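Local coordinates for glutamine amidotransferase domain-containing protein (Thermotoga maritima, PDB 1O1Y) that probably acts as a glutamine amidotransferase of the class I family, releasing ammonia from glutamine, though its acceptor substrate is not established, at residues 147-152 / 194-199; 104-109 / 172-177; 188-193 / 220-225; 32-35 / 39-42. All blocks are in the same frame, centred on the assembly; numbering follows the deposited sequence.

Contact 1: 147-152 / 194-199. With SO4 (sulfate ion), chain C; SO4 (sulfate ion), chain J.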
loop_
_atom_site.group_PDB
_atom_site.type_symbol
_atom_site.label_atom_id
_atom_site.label_comp_id
_atom_site.label_asym_id
_atom_site.label_seq_id
_atom_site.Cartn_x
_atom_site.Cartn_y
_atom_site.Cartn_z
ATOM N N PHE A 147 -3.236 6.977 -7.699
ATOM C CA PHE A 147 -3.473 7.996 -6.673
ATOM C C PHE A 147 -2.328 8.013 -5.624
ATOM O O PHE A 147 -1.897 6.983 -5.112
ATOM C CB PHE A 147 -4.790 7.751 -5.987
ATOM C CG PHE A 147 -5.136 8.760 -4.946
ATOM C CD1 PHE A 147 -5.350 10.086 -5.278
ATOM C CD2 PHE A 147 -5.312 8.354 -3.619
ATOM C CE1 PHE A 147 -5.711 11.015 -4.268
ATOM C CE2 PHE A 147 -5.667 9.250 -2.642
ATOM C CZ PHE A 147 -5.844 10.589 -2.966
ATOM N N GLN A 148 -1.834 9.199 -5.357
ATOM C CA GLN A 148 -0.682 9.413 -4.480
ATOM C C GLN A 148 -1.070 10.304 -3.338
ATOM O O GLN A 148 -1.829 11.285 -3.498
ATOM C CB GLN A 148 0.455 10.133 -5.219
ATOM C CG GLN A 148 1.028 9.327 -6.392
ATOM C CD GLN A 148 2.011 8.263 -5.961
ATOM O OE1 GLN A 148 2.062 7.875 -4.787
ATOM N NE2 GLN A 148 2.816 7.781 -6.924
ATOM N N TRP A 149 -0.521 10.009 -2.180
ATOM C CA TRP A 149 -0.635 10.900 -1.053
ATOM C C TRP A 149 0.577 10.716 -0.141
ATOM O O TRP A 149 0.492 10.111 0.916
ATOM C CB TRP A 149 -1.929 10.651 -0.277
ATOM C CG TRP A 149 -2.330 11.864 0.566
ATOM C CD1 TRP A 149 -1.537 12.584 1.407
ATOM C CD2 TRP A 149 -3.616 12.499 0.599
ATOM N NE1 TRP A 149 -2.249 13.628 1.949
ATOM C CE2 TRP A 149 -3.533 13.580 1.484
ATOM C CE3 TRP A 149 -4.827 12.264 -0.043
ATOM C CZ2 TRP A 149 -4.626 14.409 1.750
ATOM C CZ3 TRP A 149 -5.906 13.078 0.236
ATOM C CH2 TRP A 149 -5.795 14.130 1.112
ATOM N N HIS A 150 1.718 11.263 -0.552
ATOM C CA HIS A 150 2.959 11.016 0.185
ATOM C C HIS A 150 3.942 12.155 -0.007
ATOM O O HIS A 150 3.998 12.772 -1.058
ATOM C CB HIS A 150 3.595 9.669 -0.224
ATOM C CG HIS A 150 4.316 9.705 -1.535
ATOM N ND1 HIS A 150 5.690 9.855 -1.624
ATOM C CD2 HIS A 150 3.862 9.652 -2.811
ATOM C CE1 HIS A 150 6.041 9.898 -2.900
ATOM N NE2 HIS A 150 4.947 9.799 -3.640
ATOM N N GLY A 151 4.744 12.358 1.028
ATOM C CA GLY A 151 5.855 13.267 1.017
ATOM C C GLY A 151 7.197 12.576 1.150
ATOM O O GLY A 151 8.203 13.192 0.844
ATOM N N ASP A 152 7.207 11.348 1.631
ATOM C CA ASP A 152 8.464 10.610 1.813
ATOM C C ASP A 152 8.652 9.649 0.664
ATOM O O ASP A 152 7.701 9.254 -0.040
ATOM C CB ASP A 152 8.479 9.819 3.114
ATOM C CG ASP A 152 8.767 10.678 4.351
ATOM O OD1 ASP A 152 8.973 11.933 4.253
ATOM O OD2 ASP A 152 8.766 10.139 5.496
ATOM N N LYS A 194 -14.371 9.622 -1.538
ATOM C CA LYS A 194 -15.278 10.498 -0.840
ATOM C C LYS A 194 -14.946 10.554 0.665
ATOM O O LYS A 194 -15.074 11.603 1.291
ATOM C CB LYS A 194 -16.732 10.073 -1.001
ATOM C CG LYS A 194 -17.299 10.333 -2.353
ATOM C CD LYS A 194 -18.682 9.701 -2.473
ATOM C CE LYS A 194 -19.254 9.871 -3.872
ATOM N NZ LYS A 194 -20.752 9.885 -3.875
ATOM N N ARG A 195 -14.598 9.415 1.244
ATOM C CA ARG A 195 -14.233 9.367 2.666
ATOM C C ARG A 195 -12.948 10.136 2.945
ATOM O O ARG A 195 -12.849 10.814 3.966
ATOM C CB ARG A 195 -14.054 7.914 3.151
ATOM C CG ARG A 195 -15.402 7.151 3.183
ATOM C CD ARG A 195 -16.454 7.765 4.079
ATOM N NE ARG A 195 -17.708 7.012 4.065
ATOM C CZ ARG A 195 -18.723 7.236 4.899
ATOM N NH1 ARG A 195 -18.662 8.211 5.816
ATOM N NH2 ARG A 195 -19.819 6.491 4.807
ATOM N N TRP A 196 -11.971 9.988 2.069
ATOM C CA TRP A 196 -10.670 10.662 2.236
ATOM C C TRP A 196 -10.796 12.169 2.106
ATOM O O TRP A 196 -10.211 12.936 2.898
ATOM C CB TRP A 196 -9.631 10.195 1.242
ATOM C CG TRP A 196 -8.989 8.865 1.465
ATOM C CD1 TRP A 196 -9.610 7.677 1.731
ATOM C CD2 TRP A 196 -7.596 8.575 1.381
ATOM N NE1 TRP A 196 -8.676 6.678 1.836
ATOM C CE2 TRP A 196 -7.438 7.201 1.623
ATOM C CE3 TRP A 196 -6.436 9.367 1.184
ATOM C CZ2 TRP A 196 -6.211 6.585 1.616
ATOM C CZ3 TRP A 196 -5.209 8.747 1.194
ATOM C CH2 TRP A 196 -5.113 7.349 1.423
ATOM N N ILE A 197 -11.550 12.618 1.113
ATOM C CA ILE A 197 -11.712 14.061 0.941
ATOM C C ILE A 197 -12.472 14.699 2.079
ATOM O O ILE A 197 -12.176 15.823 2.440
ATOM C CB ILE A 197 -12.263 14.457 -0.463
ATOM C CG1 ILE A 197 -13.725 14.097 -0.621
ATOM C CG2 ILE A 197 -11.399 13.883 -1.548
ATOM C CD1 ILE A 197 -14.164 14.109 -2.079
ATOM N N GLU A 198 -13.433 13.994 2.677
ATOM C CA GLU A 198 -14.066 14.475 3.882
ATOM C C GLU A 198 -13.102 14.436 5.086
ATOM O O GLU A 198 -13.088 15.398 5.851
ATOM C CB GLU A 198 -15.356 13.715 4.190
ATOM C CG GLU A 198 -16.111 14.173 5.431
ATOM C CD GLU A 198 -16.594 15.618 5.362
ATOM O OE1 GLU A 198 -16.600 16.232 4.264
ATOM O OE2 GLU A 198 -16.968 16.157 6.425
ATOM N N ALA A 199 -12.332 13.371 5.243
ATOM C CA ALA A 199 -11.442 13.243 6.396
ATOM C C ALA A 199 -10.347 14.318 6.364
ATOM O O ALA A 199 -9.921 14.804 7.426
ATOM C CB ALA A 199 -10.780 11.877 6.456
HETATM S S SO4 C . 4.439 10.758 4.147
HETATM O O1 SO4 C . 3.724 11.987 3.866
HETATM O O2 SO4 C . 4.953 10.031 2.961
HETATM O O3 SO4 C . 3.450 9.876 4.767
HETATM O O4 SO4 C . 5.529 10.950 5.117
HETATM S S SO4 J . -18.576 3.764 2.743
HETATM O O1 SO4 J . -19.018 3.668 4.132
HETATM O O2 SO4 J . -19.418 4.694 1.985
HETATM O O3 SO4 J . -18.652 2.424 2.171
HETATM O O4 SO4 J . -17.210 4.269 2.717
#
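W196, on helix 190-199, sends its indole toward the strand, where F147 and W149 receive it at two different angles. The edge of F147 is turned toward the face of W196 in an offset edge-to-face pair, with planes 74° apart and F147 CE2 3.9 Å from W196 CZ3. W149 runs past the same indole in the opposite direction, its plane at 51° to that of W196, and brings CE3 to the edge of the ring, 3.5 Å from W196 CE3. W149 holds CG anti to its backbone N (chi1 -159°), which swings the six-membered ring alongside W196 while NE1 is hydrogen-bonded to E203. Replacing W149 with an alanine would probably leave the edge of W196 poorly packed and E203 without its indole donor. At the strand's end, G151 N and D152 N donate to a sulfate, G151 N reaching O1 and O2 at 3.0 Å each. The three rings form an aromatic cluster that seats a helix against the mixed sheet of this flavodoxin-like amidotransferase domain.

Contact 2: 104-109 / 172-177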
loop_
_atom_site.group_PDB
_atom_site.type_symbol
_atom_site.label_atom_id
_atom_site.label_comp_id
_atom_site.label_asym_id
_atom_site.label_seq_id
_atom_site.Cartn_x
_atom_site.Cartn_y
_atom_site.Cartn_z
ATOM N N GLN A 104 7.375 1.907 2.607
ATOM C CA GLN A 104 8.558 2.515 3.222
ATOM C C GLN A 104 9.044 1.678 4.398
ATOM O O GLN A 104 10.240 1.474 4.577
ATOM C CB GLN A 104 8.194 3.919 3.695
ATOM C CG GLN A 104 7.954 4.827 2.526
ATOM C CD GLN A 104 7.232 6.077 2.873
ATOM O OE1 GLN A 104 6.926 6.359 4.043
ATOM N NE2 GLN A 104 6.940 6.853 1.852
HETATM N N MSE A 105 8.116 1.128 5.176
HETATM C CA MSE A 105 8.485 0.253 6.295
HETATM C C MSE A 105 9.131 -1.021 5.789
HETATM O O MSE A 105 10.094 -1.512 6.378
HETATM C CB MSE A 105 7.258 -0.062 7.161
HETATM C CG MSE A 105 6.762 1.189 7.896
HETATM SE SE MSE A 105 5.176 0.852 8.944
HETATM C CE MSE A 105 5.935 -0.290 10.283
ATOM N N LEU A 106 8.614 -1.557 4.697
ATOM C CA LEU A 106 9.214 -2.736 4.089
ATOM C C LEU A 106 10.634 -2.417 3.594
ATOM O O LEU A 106 11.574 -3.188 3.817
ATOM C CB LEU A 106 8.356 -3.255 2.918
ATOM C CG LEU A 106 8.935 -4.452 2.132
ATOM C CD1 LEU A 106 9.132 -5.692 2.981
ATOM C CD2 LEU A 106 8.032 -4.777 0.921
ATOM N N ALA A 107 10.796 -1.302 2.895
ATOM C CA ALA A 107 12.119 -0.879 2.413
ATOM C C ALA A 107 13.131 -0.761 3.544
ATOM O O ALA A 107 14.269 -1.180 3.427
ATOM C CB ALA A 107 12.024 0.430 1.689
ATOM N N LYS A 108 12.711 -0.167 4.653
ATOM C CA LYS A 108 13.560 -0.042 5.828
ATOM C C LYS A 108 14.010 -1.412 6.381
ATOM O O LYS A 108 15.161 -1.597 6.713
ATOM C CB LYS A 108 12.831 0.782 6.922
ATOM C CG LYS A 108 13.593 0.858 8.216
ATOM C CD LYS A 108 12.853 1.751 9.238
ATOM C CE LYS A 108 13.302 1.450 10.668
ATOM N NZ LYS A 108 12.684 2.315 11.744
ATOM N N VAL A 109 13.077 -2.347 6.507
ATOM C CA VAL A 109 13.405 -3.677 7.007
ATOM C C VAL A 109 14.438 -4.354 6.090
ATOM O O VAL A 109 15.335 -5.087 6.558
ATOM C CB VAL A 109 12.146 -4.513 7.213
ATOM C CG1 VAL A 109 12.495 -5.948 7.489
ATOM C CG2 VAL A 109 11.320 -3.946 8.362
ATOM N N GLN A 172 8.961 3.929 -7.015
ATOM C CA GLN A 172 7.508 3.923 -6.762
ATOM C C GLN A 172 7.006 2.569 -6.336
ATOM O O GLN A 172 5.924 2.471 -5.758
ATOM C CB GLN A 172 6.777 4.424 -8.004
ATOM C CG GLN A 172 6.903 5.962 -8.154
ATOM C CD GLN A 172 6.013 6.775 -7.238
ATOM O OE1 GLN A 172 5.240 6.199 -6.463
ATOM N NE2 GLN A 172 6.108 8.125 -7.333
ATOM N N GLY A 173 7.709 1.509 -6.684
ATOM C CA GLY A 173 7.261 0.167 -6.318
ATOM C C GLY A 173 8.375 -0.857 -6.539
ATOM O O GLY A 173 9.229 -0.683 -7.426
ATOM N N PHE A 174 8.407 -1.889 -5.697
ATOM C CA PHE A 174 9.436 -2.894 -5.754
ATOM C C PHE A 174 8.907 -4.212 -5.256
ATOM O O PHE A 174 7.889 -4.270 -4.613
ATOM C CB PHE A 174 10.687 -2.466 -4.972
ATOM C CG PHE A 174 10.464 -2.352 -3.484
ATOM C CD1 PHE A 174 10.002 -1.168 -2.916
ATOM C CD2 PHE A 174 10.680 -3.449 -2.661
ATOM C CE1 PHE A 174 9.796 -1.085 -1.550
ATOM C CE2 PHE A 174 10.489 -3.353 -1.268
ATOM C CZ PHE A 174 10.036 -2.174 -0.721
ATOM N N VAL A 175 9.644 -5.262 -5.578
ATOM C CA VAL A 175 9.335 -6.607 -5.142
ATOM C C VAL A 175 10.625 -7.263 -4.599
ATOM O O VAL A 175 11.744 -7.048 -5.107
ATOM C CB VAL A 175 8.776 -7.482 -6.303
ATOM C CG1 VAL A 175 8.657 -8.950 -5.896
ATOM C CG2 VAL A 175 7.468 -6.952 -6.798
ATOM N N TYR A 176 10.451 -8.027 -3.541
ATOM C CA TYR A 176 11.511 -8.829 -2.922
ATOM C C TYR A 176 10.860 -10.125 -2.491
ATOM O O TYR A 176 10.104 -10.148 -1.545
ATOM C CB TYR A 176 12.095 -8.097 -1.709
ATOM C CG TYR A 176 13.102 -8.913 -0.918
ATOM C CD1 TYR A 176 14.402 -9.039 -1.335
ATOM C CD2 TYR A 176 12.718 -9.590 0.226
ATOM C CE1 TYR A 176 15.296 -9.826 -0.614
ATOM C CE2 TYR A 176 13.613 -10.350 0.944
ATOM C CZ TYR A 176 14.894 -10.464 0.513
ATOM O OH TYR A 176 15.794 -11.233 1.222
ATOM N N GLY A 177 11.112 -11.195 -3.228
ATOM C CA GLY A 177 10.510 -12.494 -2.936
ATOM C C GLY A 177 9.016 -12.388 -3.154
ATOM O O GLY A 177 8.560 -11.937 -4.205
#
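F174 takes the first torsion that sets CG between the backbone N and the carbonyl carbon (chi1 66°), and from strand 173-176 this carries the phenyl ring out to helix 102-109. On the helix, L106 has CG opposite the backbone N (chi1 176°), and the second torsion then brings CD2 up to the far end of the ring. The two side chains cross obliquely: L106 CD2 lies 3.6 Å from F174 CE2, and L106 CG stands 3.8 Å from F174 CZ, so one branch of the leucine and its branch point both bear on the CE2-CZ end of the ring. A107 supplies the next surface. Its methyl carbon CB is 4.1 Å from F174 CZ, while its backbone N is a little nearer to that carbon, at 3.8 Å. The small alanine thus lets the ring approach the helix backbone itself. All three residues are buried, and the contact between the segments is made by apolar packing.

F154 adds a further ring beside F174, while L156 and A160 also touch it, so the phenyl group is surrounded by several parts of the chain. Away from the ring, K108 turns to a salt bridge with E73. Helix 102-109 is in this way packed against the central mixed sheet through strand 173-176, the layered alpha/beta architecture of a glutamine amidotransferase domain of class I.

Contact 3: 188-193 / 220-225. With SO4 (sulfate ion), chain J; SO4 (sulfate ion), chain H.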
loop_
_atom_site.group_PDB
_atom_site.type_symbol
_atom_site.label_atom_id
_atom_site.label_comp_id
_atom_site.label_asym_id
_atom_site.label_seq_id
_atom_site.Cartn_x
_atom_site.Cartn_y
_atom_site.Cartn_z
ATOM N N VAL A 188 -8.029 3.036 -4.052
ATOM C CA VAL A 188 -8.914 4.155 -3.776
ATOM C C VAL A 188 -9.768 4.442 -5.019
ATOM O O VAL A 188 -9.316 5.064 -5.992
ATOM C CB VAL A 188 -8.138 5.411 -3.289
ATOM C CG1 VAL A 188 -9.117 6.583 -2.975
ATOM C CG2 VAL A 188 -7.284 5.096 -2.058
ATOM N N GLY A 189 -10.995 3.961 -4.943
ATOM C CA GLY A 189 -12.042 4.226 -5.911
ATOM C C GLY A 189 -12.881 5.398 -5.460
ATOM O O GLY A 189 -12.504 6.072 -4.506
ATOM N N ALA A 190 -13.998 5.635 -6.128
ATOM C CA ALA A 190 -14.792 6.818 -5.823
ATOM C C ALA A 190 -15.382 6.795 -4.396
ATOM O O ALA A 190 -15.369 7.807 -3.723
ATOM C CB ALA A 190 -15.882 7.012 -6.853
ATOM N N ARG A 191 -15.897 5.653 -3.945
ATOM C CA ARG A 191 -16.511 5.545 -2.601
ATOM C C ARG A 191 -15.472 5.856 -1.500
ATOM O O ARG A 191 -15.735 6.637 -0.593
ATOM C CB ARG A 191 -17.077 4.131 -2.412
ATOM C CG ARG A 191 -17.527 3.800 -0.988
ATOM C CD ARG A 191 -17.889 2.289 -0.760
ATOM N NE ARG A 191 -16.773 1.348 -0.974
ATOM C CZ ARG A 191 -15.754 1.114 -0.130
ATOM N NH1 ARG A 191 -15.663 1.740 1.037
ATOM N NH2 ARG A 191 -14.809 0.235 -0.466
ATOM N N THR A 192 -14.278 5.293 -1.625
ATOM C CA THR A 192 -13.185 5.528 -0.681
ATOM C C THR A 192 -12.683 7.001 -0.776
ATOM O O THR A 192 -12.420 7.676 0.229
ATOM C CB THR A 192 -12.049 4.543 -0.949
ATOM O OG1 THR A 192 -12.519 3.205 -0.689
ATOM C CG2 THR A 192 -10.897 4.747 -0.043
HETATM N N MSE A 193 -12.562 7.493 -1.999
HETATM C CA MSE A 193 -12.160 8.877 -2.225
HETATM C C MSE A 193 -13.059 9.860 -1.508
HETATM O O MSE A 193 -12.563 10.872 -0.932
HETATM C CB MSE A 193 -12.056 9.188 -3.725
HETATM C CG MSE A 193 -11.448 10.568 -4.040
HETATM SE SE MSE A 193 -9.562 10.699 -3.445
HETATM C CE MSE A 193 -8.804 9.758 -4.842
ATOM N N ARG A 220 -13.463 7.932 -12.893
ATOM C CA ARG A 220 -13.016 7.544 -14.217
ATOM C C ARG A 220 -12.029 6.373 -14.201
ATOM O O ARG A 220 -12.039 5.577 -15.109
ATOM C CB ARG A 220 -12.358 8.689 -14.975
ATOM C CG ARG A 220 -12.290 8.436 -16.501
ATOM C CD ARG A 220 -12.276 9.712 -17.394
ATOM N NE ARG A 220 -12.085 9.325 -18.789
ATOM C CZ ARG A 220 -10.958 8.791 -19.279
ATOM N NH1 ARG A 220 -9.874 8.675 -18.535
ATOM N NH2 ARG A 220 -10.893 8.418 -20.552
ATOM N N GLU A 221 -11.197 6.287 -13.163
ATOM C CA GLU A 221 -10.146 5.310 -13.082
ATOM C C GLU A 221 -10.515 4.025 -12.342
ATOM O O GLU A 221 -9.785 3.035 -12.452
ATOM C CB GLU A 221 -8.933 5.940 -12.393
ATOM C CG GLU A 221 -8.316 7.174 -13.082
ATOM C CD GLU A 221 -7.778 6.903 -14.479
ATOM O OE1 GLU A 221 -7.478 5.731 -14.810
ATOM O OE2 GLU A 221 -7.666 7.868 -15.246
ATOM N N GLU A 222 -11.582 4.048 -11.552
ATOM C CA GLU A 222 -11.787 2.983 -10.570
ATOM C C GLU A 222 -11.975 1.596 -11.192
ATOM O O GLU A 222 -11.539 0.587 -10.618
ATOM C CB GLU A 222 -12.929 3.242 -9.603
ATOM C CG GLU A 222 -14.280 3.395 -10.199
ATOM C CD GLU A 222 -15.373 3.560 -9.158
ATOM O OE1 GLU A 222 -16.544 3.641 -9.563
ATOM O OE2 GLU A 222 -15.068 3.593 -7.933
ATOM N N LYS A 223 -12.641 1.520 -12.328
ATOM C CA LYS A 223 -12.876 0.193 -12.944
ATOM C C LYS A 223 -11.539 -0.463 -13.417
ATOM O O LYS A 223 -11.282 -1.648 -13.133
ATOM C CB LYS A 223 -13.850 0.315 -14.098
ATOM C CG LYS A 223 -14.095 -1.039 -14.818
ATOM C CD LYS A 223 -14.884 -0.912 -16.077
ATOM C CE LYS A 223 -14.969 -2.284 -16.797
ATOM N NZ LYS A 223 -16.210 -2.940 -16.448
ATOM N N VAL A 224 -10.696 0.312 -14.086
ATOM C CA VAL A 224 -9.405 -0.175 -14.543
ATOM C C VAL A 224 -8.537 -0.540 -13.344
ATOM O O VAL A 224 -7.950 -1.617 -13.331
ATOM C CB VAL A 224 -8.667 0.836 -15.425
ATOM C CG1 VAL A 224 -7.225 0.453 -15.666
ATOM C CG2 VAL A 224 -9.354 0.964 -16.748
ATOM N N LEU A 225 -8.512 0.330 -12.334
ATOM C CA LEU A 225 -7.671 0.085 -11.178
ATOM C C LEU A 225 -8.160 -1.155 -10.412
ATOM O O LEU A 225 -7.343 -1.960 -9.989
ATOM C CB LEU A 225 -7.598 1.295 -10.301
ATOM C CG LEU A 225 -6.731 2.437 -10.858
ATOM C CD1 LEU A 225 -6.775 3.593 -9.906
ATOM C CD2 LEU A 225 -5.330 1.992 -11.131
HETATM S S SO4 J . -18.576 3.764 2.743
HETATM O O1 SO4 J . -19.018 3.668 4.132
HETATM O O2 SO4 J . -19.418 4.694 1.985
HETATM O O3 SO4 J . -18.652 2.424 2.171
HETATM O O4 SO4 J . -17.210 4.269 2.717
HETATM S S SO4 H . -7.190 7.530 -21.029
HETATM O O1 SO4 H . -8.399 7.788 -21.804
HETATM O O2 SO4 H . -6.966 6.094 -20.917
HETATM O O3 SO4 H . -7.216 8.035 -19.642
HETATM O O4 SO4 H . -6.070 8.050 -21.791
HETATM O O HOH W 1 -16.422 3.289 -5.615
#
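G189 and E222 bring the two backbones to 4.8 Å between CA atoms, where the N-terminal end of helix 190-199 lies against helix 211-237 and G189 occupies the N-cap position. Across this narrow gap E222 reaches with its carboxylate. A first torsion near +60° (chi1 61°) starts its side chain toward G189, and the extended chain beyond CG delivers OE2 to the first turn of the neighbouring helix. There A190 N donates to E222 OE2 over 2.9 Å in a nearly straight bond of 168°, although the amide comes from above the carboxylate plane, 44° out of it. A water adds a second link: it donates to E222 OE2 at 2.7 Å and accepts from R191 N at 2.9 Å. One carboxylate oxygen therefore serves two successive amides, one directly and one through water, and its negative charge is likely to be favoured by the helix dipole. A190 CB also rests 3.7 Å from E222 OE2. At G189 a side chain would run into that oxygen, so the missing CB gives the carboxylate its room.

Farther out, R191 binds a sulfate that R195 also holds and forms a salt bridge with D31, while E221 is paired with R145. A carboxylate from the long helix 211-237 thus bonds the A190 amide in the N-terminal turn of helix 190-199, just after the N-cap glycine, and joins the two helices.

Contact 4: 32-35 / 39-42. With SO4 (sulfate ion), chain B.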
loop_
_atom_site.group_PDB
_atom_site.type_symbol
_atom_site.label_atom_id
_atom_site.label_comp_id
_atom_site.label_asym_id
_atom_site.label_seq_id
_atom_site.Cartn_x
_atom_site.Cartn_y
_atom_site.Cartn_z
ATOM N N ILE A 32 -13.167 -6.558 -3.120
ATOM C CA ILE A 32 -12.593 -7.734 -3.763
ATOM C C ILE A 32 -12.578 -8.936 -2.839
ATOM O O ILE A 32 -12.930 -10.039 -3.253
ATOM C CB ILE A 32 -11.219 -7.449 -4.307
ATOM C CG1 ILE A 32 -11.297 -6.414 -5.417
ATOM C CG2 ILE A 32 -10.576 -8.761 -4.799
ATOM C CD1 ILE A 32 -9.968 -5.850 -5.814
ATOM N N PHE A 33 -12.186 -8.740 -1.588
ATOM C CA PHE A 33 -12.134 -9.857 -0.640
ATOM C C PHE A 33 -13.516 -10.381 -0.446
ATOM O O PHE A 33 -13.745 -11.595 -0.403
ATOM C CB PHE A 33 -11.548 -9.405 0.708
ATOM C CG PHE A 33 -10.122 -8.962 0.677
ATOM C CD1 PHE A 33 -9.290 -9.093 -0.445
ATOM C CD2 PHE A 33 -9.584 -8.389 1.835
ATOM C CE1 PHE A 33 -7.973 -8.623 -0.429
ATOM C CE2 PHE A 33 -8.259 -7.942 1.854
ATOM C CZ PHE A 33 -7.447 -8.062 0.740
ATOM N N ARG A 34 -14.493 -9.476 -0.329
ATOM C CA ARG A 34 -15.853 -9.927 -0.173
ATOM C C ARG A 34 -16.382 -10.714 -1.402
ATOM O O ARG A 34 -17.068 -11.717 -1.240
ATOM C CB ARG A 34 -16.802 -8.753 0.171
ATOM C CG ARG A 34 -16.657 -8.327 1.629
ATOM C CD ARG A 34 -17.580 -7.158 2.048
ATOM N NE ARG A 34 -17.151 -6.533 3.324
ATOM C CZ ARG A 34 -17.354 -7.065 4.543
ATOM N NH1 ARG A 34 -17.965 -8.239 4.687
ATOM N NH2 ARG A 34 -16.949 -6.417 5.629
ATOM N N GLU A 35 -16.079 -10.211 -2.585
ATOM C CA GLU A 35 -16.461 -10.838 -3.864
ATOM C C GLU A 35 -15.946 -12.268 -3.920
ATOM O O GLU A 35 -16.644 -13.148 -4.391
ATOM C CB GLU A 35 -15.897 -10.011 -5.012
ATOM C CG GLU A 35 -16.766 -8.772 -5.235
ATOM C CD GLU A 35 -16.114 -7.638 -6.020
ATOM O OE1 GLU A 35 -15.171 -7.913 -6.789
ATOM O OE2 GLU A 35 -16.593 -6.458 -5.875
ATOM N N SER A 39 -11.642 -14.333 3.798
ATOM C CA SER A 39 -11.714 -13.808 5.180
ATOM C C SER A 39 -10.655 -12.731 5.343
ATOM O O SER A 39 -9.606 -12.757 4.695
ATOM C CB SER A 39 -11.453 -14.927 6.184
ATOM O OG SER A 39 -12.468 -15.879 6.099
ATOM N N PHE A 40 -10.948 -11.754 6.194
ATOM C CA PHE A 40 -9.928 -10.772 6.567
ATOM C C PHE A 40 -10.112 -10.252 7.986
ATOM O O PHE A 40 -11.253 -10.143 8.510
ATOM C CB PHE A 40 -9.831 -9.627 5.545
ATOM C CG PHE A 40 -11.098 -8.845 5.376
ATOM C CD1 PHE A 40 -11.255 -7.620 6.015
ATOM C CD2 PHE A 40 -12.133 -9.336 4.571
ATOM C CE1 PHE A 40 -12.430 -6.894 5.877
ATOM C CE2 PHE A 40 -13.327 -8.622 4.417
ATOM C CZ PHE A 40 -13.475 -7.390 5.073
ATOM N N ASP A 41 -8.987 -9.983 8.622
ATOM C CA ASP A 41 -8.925 -9.389 9.963
ATOM C C ASP A 41 -8.191 -8.084 9.858
ATOM O O ASP A 41 -7.072 -8.037 9.314
ATOM C CB ASP A 41 -8.127 -10.283 10.921
ATOM C CG ASP A 41 -8.735 -11.676 11.106
ATOM O OD1 ASP A 41 -9.965 -11.845 11.043
ATOM O OD2 ASP A 41 -8.050 -12.648 11.437
ATOM N N TYR A 42 -8.809 -6.998 10.332
ATOM C CA TYR A 42 -8.045 -5.771 10.501
ATOM C C TYR A 42 -7.241 -5.908 11.804
ATOM O O TYR A 42 -7.740 -6.391 12.831
ATOM C CB TYR A 42 -8.945 -4.545 10.618
ATOM C CG TYR A 42 -9.382 -3.964 9.292
ATOM C CD1 TYR A 42 -10.670 -4.116 8.835
ATOM C CD2 TYR A 42 -8.494 -3.205 8.525
ATOM C CE1 TYR A 42 -11.068 -3.569 7.654
ATOM C CE2 TYR A 42 -8.871 -2.673 7.333
ATOM C CZ TYR A 42 -10.162 -2.824 6.904
ATOM O OH TYR A 42 -10.530 -2.291 5.715
HETATM S S SO4 B . -10.871 -19.347 7.024
HETATM O O1 SO4 B . -12.066 -18.493 6.972
HETATM O O2 SO4 B . -9.912 -18.824 6.030
HETATM O O3 SO4 B . -11.262 -20.725 6.752
HETATM O O4 SO4 B . -10.332 -19.335 8.382
#
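F33 and F40 meet at an oblique angle within a beta-alpha-beta unit, the recurring element of this flavodoxin-like fold, formed by strand 14-18, helix 28-35 and strand 39-43. The apolar part of the contact is their ring pair: the planes stand at 56°, and F40 CD2 comes to the edge of the F33 ring, 3.9 Å from F33 CD2. The chi1 of F40, 60°, lifts its ring off the strand toward the helix. V15 packs on both rings, and L233 of helix 211-237 touches F33 as well. An alanine at F40 takes away the ring that F33 and R34 both touch, and would probably open a gap beside F33 and leave the R34 guanidinium freer to turn. Among polar contacts, S39 OG donates to a sulfate O1 at 2.8 Å, an ion also bonded by R14 and H12. Charge enters with R34, which lays one face of its guanidinium over F40 CZ, the two planes 80° apart. The guanidinium approach is closest where R34 NH2 stands 3.7 Å from F40 CZ, at the ring's edge.

Overall arrangement
Contacts 1, 2 and 4 all reach the central mixed sheet, whereas contact 3 joins two helix regions. Contacts 1 and 2 are buried and apolar across their segments, the former built on three aromatic rings and the latter on a single ring with aliphatic partners; they lie on opposite sides of the chain's centre, yet touch through Q148 and Q172. Contact 3 shares helix 190-199 with contact 1, and M193 packs on F147 between them; it too is buried, but its chemistry is polar, a carboxylate serving a helix start. Contact 4, whose centre lies about 16 Å from the centre of the chain, is alone in being partly buried and mixes aromatic packing with an exposed arginine.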